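PDB 3D37: tail protein, 43 kDa from Neisseria meningitidis MC58, which is of unknown function but is probably a baseplate component of a Mu-like prophage tail. Local coordinates for residues W167-Y181 with L335-P347. Sequence-based numbering, arbitrary orientation.
Sequences WLEPDGTLVVGGADY and LKEDGIWTPDAYP
Tyr-181 lays its ring on the type II turn Glu-337 to Ile-340. From CB, with CG anti to the carbonyl carbon (chi1 -59°), the side chain carries the ring toward 335-347. Gly-339 CA sits over the ring centre, 3.5 Å from the centroid, as a CH-pi contact that CG, CD2 and CZ share. On the same face Gly-339 N comes over CE1, while CD1 obliquely meets, at 3.3 Å, OD1 of Asp-338, whose carboxylate is turned steeply to the ring and whose OD2 is salt-bridged to Arg-300. CE2 is 3.4 Å from Trp-341 O, at the ring edge. At the tip, OH donates to Trp-341 O (2.8 Å), in the carbonyl plane on a lone pair, while water 2 donates to the same hydroxyl and to Glu-337 O. Ala-179 N gives a fairly straight bond (161°) to Thr-342 OG1 at 2.9 Å, and Gly-178 CA packs on Ala-345 CB at 3.4 Å. Asp-180 stacks its carboxylate on the Tyr-346 ring, planes 27° apart, OD1 hydrogen-bonded to Ser-182 OG. The Trp-167 and Trp-341 rings meet obliquely, both also against Phe-31. The contact joins the loop leaving strand 174-177 to the irregular chain following strand 330-337, consistent with packing between the gp44-like second domain and the C-terminal barrel domain.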
# COMPACT_ATOMS: atom_id res chain seq x y z
N TRP A 167 17.63 14.80 -35.00
CA TRP A 167 16.64 13.89 -34.44
C TRP A 167 16.02 13.07 -35.52
O TRP A 167 16.08 13.45 -36.67
CB TRP A 167 15.54 14.64 -33.68
CG TRP A 167 14.70 15.58 -34.52
CD1 TRP A 167 13.54 15.30 -35.12
CD2 TRP A 167 14.97 16.97 -34.80
NE1 TRP A 167 13.06 16.40 -35.79
CE2 TRP A 167 13.92 17.44 -35.58
CE3 TRP A 167 16.00 17.85 -34.45
CZ2 TRP A 167 13.84 18.75 -36.00
CZ3 TRP A 167 15.93 19.11 -34.83
CH2 TRP A 167 14.88 19.57 -35.61
N LEU A 168 15.39 11.97 -35.10
CA LEU A 168 14.47 11.22 -35.95
C LEU A 168 13.04 11.70 -35.85
O LEU A 168 12.51 11.94 -34.76
CB LEU A 168 14.50 9.70 -35.61
CG LEU A 168 15.67 8.89 -36.12
CD1 LEU A 168 15.61 8.74 -37.67
CD2 LEU A 168 16.94 9.57 -35.68
N GLU A 169 12.41 11.78 -37.01
CA GLU A 169 11.01 12.04 -37.15
C GLU A 169 10.22 10.76 -37.09
O GLU A 169 10.76 9.68 -37.25
CB GLU A 169 10.73 12.74 -38.49
CG GLU A 169 11.45 14.05 -38.61
CD GLU A 169 10.56 15.20 -39.00
OE1 GLU A 169 10.36 15.44 -40.23
OE2 GLU A 169 10.08 15.90 -38.08
N PRO A 170 8.94 10.88 -36.82
CA PRO A 170 8.06 9.74 -36.73
C PRO A 170 8.15 8.68 -37.85
O PRO A 170 8.08 7.47 -37.56
CB PRO A 170 6.68 10.41 -36.65
CG PRO A 170 6.94 11.63 -35.88
CD PRO A 170 8.24 12.13 -36.44
N ASP A 171 8.26 9.11 -39.09
CA ASP A 171 8.38 8.17 -40.20
C ASP A 171 9.78 7.62 -40.43
O ASP A 171 9.99 6.98 -41.41
CB ASP A 171 7.83 8.75 -41.53
CG ASP A 171 8.68 9.87 -42.11
OD1 ASP A 171 9.72 10.27 -41.53
OD2 ASP A 171 8.23 10.39 -43.16
N GLY A 172 10.75 7.90 -39.55
CA GLY A 172 12.08 7.33 -39.69
C GLY A 172 13.10 8.21 -40.44
O GLY A 172 14.24 7.78 -40.63
N THR A 173 12.70 9.42 -40.86
CA THR A 173 13.63 10.40 -41.49
C THR A 173 14.53 11.01 -40.42
O THR A 173 14.06 11.40 -39.34
CB THR A 173 12.82 11.55 -42.15
OG1 THR A 173 11.87 11.02 -43.05
CG2 THR A 173 13.69 12.54 -42.88
N LEU A 174 15.83 11.06 -40.71
CA LEU A 174 16.77 11.75 -39.89
C LEU A 174 16.71 13.27 -40.26
O LEU A 174 16.75 13.63 -41.46
CB LEU A 174 18.15 11.16 -40.11
CG LEU A 174 19.34 11.81 -39.39
CD1 LEU A 174 19.21 11.76 -37.85
CD2 LEU A 174 20.64 11.14 -39.89
N VAL A 175 16.59 14.13 -39.25
CA VAL A 175 16.55 15.57 -39.46
C VAL A 175 17.79 16.11 -38.80
O VAL A 175 18.19 15.58 -37.78
CB VAL A 175 15.30 16.20 -38.91
CG1 VAL A 175 15.41 17.73 -38.90
CG2 VAL A 175 14.09 15.77 -39.71
N VAL A 176 18.50 17.04 -39.46
CA VAL A 176 19.43 17.96 -38.75
C VAL A 176 18.78 19.30 -38.92
O VAL A 176 18.30 19.66 -40.02
CB VAL A 176 20.90 17.94 -39.21
CG1 VAL A 176 21.67 19.07 -38.55
CG2 VAL A 176 21.57 16.65 -38.79
N GLY A 177 18.65 20.01 -37.81
CA GLY A 177 17.81 21.19 -37.80
C GLY A 177 17.63 21.85 -36.45
O GLY A 177 18.44 21.70 -35.55
N GLY A 178 16.57 22.63 -36.35
CA GLY A 178 16.30 23.39 -35.15
C GLY A 178 14.87 23.81 -35.08
O GLY A 178 14.06 23.44 -35.94
N ALA A 179 14.57 24.59 -34.06
CA ALA A 179 13.21 25.03 -33.83
C ALA A 179 12.76 26.14 -34.80
O ALA A 179 13.52 27.06 -35.11
CB ALA A 179 13.05 25.52 -32.38
N ASP A 180 11.49 26.07 -35.18
CA ASP A 180 10.87 27.17 -35.86
C ASP A 180 9.87 27.92 -34.99
O ASP A 180 8.76 27.43 -34.76
CB ASP A 180 10.15 26.66 -37.09
CG ASP A 180 9.65 27.79 -37.97
OD1 ASP A 180 10.11 28.95 -37.81
OD2 ASP A 180 8.79 27.50 -38.84
N TYR A 181 10.27 29.10 -34.53
CA TYR A 181 9.46 29.93 -33.67
C TYR A 181 8.49 30.87 -34.42
O TYR A 181 7.82 31.69 -33.80
CB TYR A 181 10.40 30.74 -32.75
CG TYR A 181 11.27 29.84 -31.91
CD1 TYR A 181 10.71 29.09 -30.89
CD2 TYR A 181 12.64 29.72 -32.15
CE1 TYR A 181 11.47 28.21 -30.13
CE2 TYR A 181 13.44 28.87 -31.37
CZ TYR A 181 12.83 28.10 -30.36
OH TYR A 181 13.56 27.23 -29.58
N LEU A 335 7.87 21.14 -21.45
CA LEU A 335 7.89 22.44 -22.06
C LEU A 335 9.05 23.30 -21.55
O LEU A 335 9.45 23.25 -20.37
CB LEU A 335 6.55 23.10 -21.81
CG LEU A 335 5.36 22.50 -22.56
CD1 LEU A 335 4.05 22.87 -21.89
CD2 LEU A 335 5.40 22.94 -24.07
N LYS A 336 9.60 24.10 -22.45
CA LYS A 336 10.75 24.93 -22.19
C LYS A 336 10.45 26.35 -22.59
O LYS A 336 9.54 26.59 -23.38
CB LYS A 336 11.97 24.40 -22.96
CG LYS A 336 12.42 22.96 -22.54
CD LYS A 336 13.15 23.07 -21.19
CE LYS A 336 13.90 21.88 -20.76
NZ LYS A 336 14.57 22.15 -19.47
N GLU A 337 11.21 27.28 -22.00
CA GLU A 337 11.20 28.67 -22.42
C GLU A 337 11.26 28.78 -23.95
O GLU A 337 12.09 28.14 -24.63
CB GLU A 337 12.38 29.41 -21.81
CG GLU A 337 12.39 30.91 -22.03
CD GLU A 337 13.54 31.63 -21.34
OE1 GLU A 337 14.44 30.99 -20.75
OE2 GLU A 337 13.57 32.87 -21.48
N ASP A 338 10.40 29.64 -24.48
CA ASP A 338 10.33 29.90 -25.93
C ASP A 338 11.51 30.68 -26.50
O ASP A 338 12.09 31.52 -25.84
CB ASP A 338 9.02 30.64 -26.19
CG ASP A 338 8.59 30.63 -27.66
OD1 ASP A 338 8.77 29.59 -28.32
OD2 ASP A 338 8.04 31.68 -28.07
N GLY A 339 11.90 30.33 -27.73
CA GLY A 339 12.87 31.10 -28.48
C GLY A 339 14.33 30.85 -28.14
O GLY A 339 15.20 31.45 -28.73
N ILE A 340 14.62 29.94 -27.21
CA ILE A 340 15.99 29.76 -26.67
C ILE A 340 16.81 28.68 -27.41
O ILE A 340 17.97 28.89 -27.73
CB ILE A 340 15.91 29.46 -25.12
CG1 ILE A 340 15.22 30.62 -24.36
CG2 ILE A 340 17.28 29.17 -24.53
CD1 ILE A 340 15.82 32.05 -24.59
N TRP A 341 16.20 27.54 -27.70
CA TRP A 341 16.86 26.39 -28.34
C TRP A 341 17.10 26.64 -29.83
O TRP A 341 16.22 27.12 -30.50
CB TRP A 341 15.99 25.09 -28.16
CG TRP A 341 16.68 23.77 -28.58
CD1 TRP A 341 17.86 23.28 -28.08
CD2 TRP A 341 16.26 22.83 -29.61
NE1 TRP A 341 18.18 22.11 -28.71
CE2 TRP A 341 17.24 21.81 -29.66
CE3 TRP A 341 15.17 22.75 -30.48
CZ2 TRP A 341 17.14 20.71 -30.52
CZ3 TRP A 341 15.07 21.65 -31.34
CH2 TRP A 341 16.04 20.65 -31.35
N THR A 342 18.28 26.25 -30.34
CA THR A 342 18.64 26.36 -31.77
C THR A 342 18.00 27.57 -32.49
O THR A 342 17.21 27.40 -33.44
CB THR A 342 18.24 25.08 -32.51
OG1 THR A 342 16.84 24.87 -32.34
CG2 THR A 342 19.01 23.86 -31.99
N PRO A 343 18.32 28.80 -32.02
CA PRO A 343 17.69 30.02 -32.58
C PRO A 343 18.14 30.38 -34.02
O PRO A 343 17.41 31.07 -34.73
CB PRO A 343 18.10 31.12 -31.58
CG PRO A 343 19.39 30.63 -30.98
CD PRO A 343 19.27 29.11 -30.94
N ASP A 344 19.30 29.88 -34.44
CA ASP A 344 19.78 30.16 -35.79
C ASP A 344 19.04 29.39 -36.88
O ASP A 344 19.10 29.79 -38.04
CB ASP A 344 21.28 29.86 -35.89
CG ASP A 344 22.08 30.60 -34.83
OD1 ASP A 344 21.62 31.70 -34.39
OD2 ASP A 344 23.18 30.09 -34.45
N ALA A 345 18.35 28.30 -36.52
CA ALA A 345 17.84 27.41 -37.56
C ALA A 345 16.90 28.14 -38.50
O ALA A 345 16.90 27.90 -39.71
CB ALA A 345 17.16 26.15 -36.95
N TYR A 346 16.07 29.02 -37.94
CA TYR A 346 15.15 29.82 -38.74
C TYR A 346 15.12 31.23 -38.16
O TYR A 346 14.21 31.55 -37.43
CB TYR A 346 13.72 29.24 -38.70
CG TYR A 346 13.53 27.87 -39.27
CD1 TYR A 346 13.73 26.73 -38.49
CD2 TYR A 346 13.11 27.70 -40.59
CE1 TYR A 346 13.52 25.45 -39.00
CE2 TYR A 346 12.92 26.41 -41.13
CZ TYR A 346 13.12 25.29 -40.32
OH TYR A 346 12.92 24.03 -40.82
N PRO A 347 16.11 32.08 -38.48
CA PRO A 347 16.08 33.43 -37.86
C PRO A 347 14.78 34.20 -38.18
O PRO A 347 14.22 34.06 -39.29
CB PRO A 347 17.33 34.12 -38.45
CG PRO A 347 18.25 32.99 -38.88
CD PRO A 347 17.28 31.90 -39.36
O HOH W 1 15.36 28.59 -34.84
O HOH W 2 13.40 27.21 -26.72
O HOH W 3 12.48 30.84 -35.70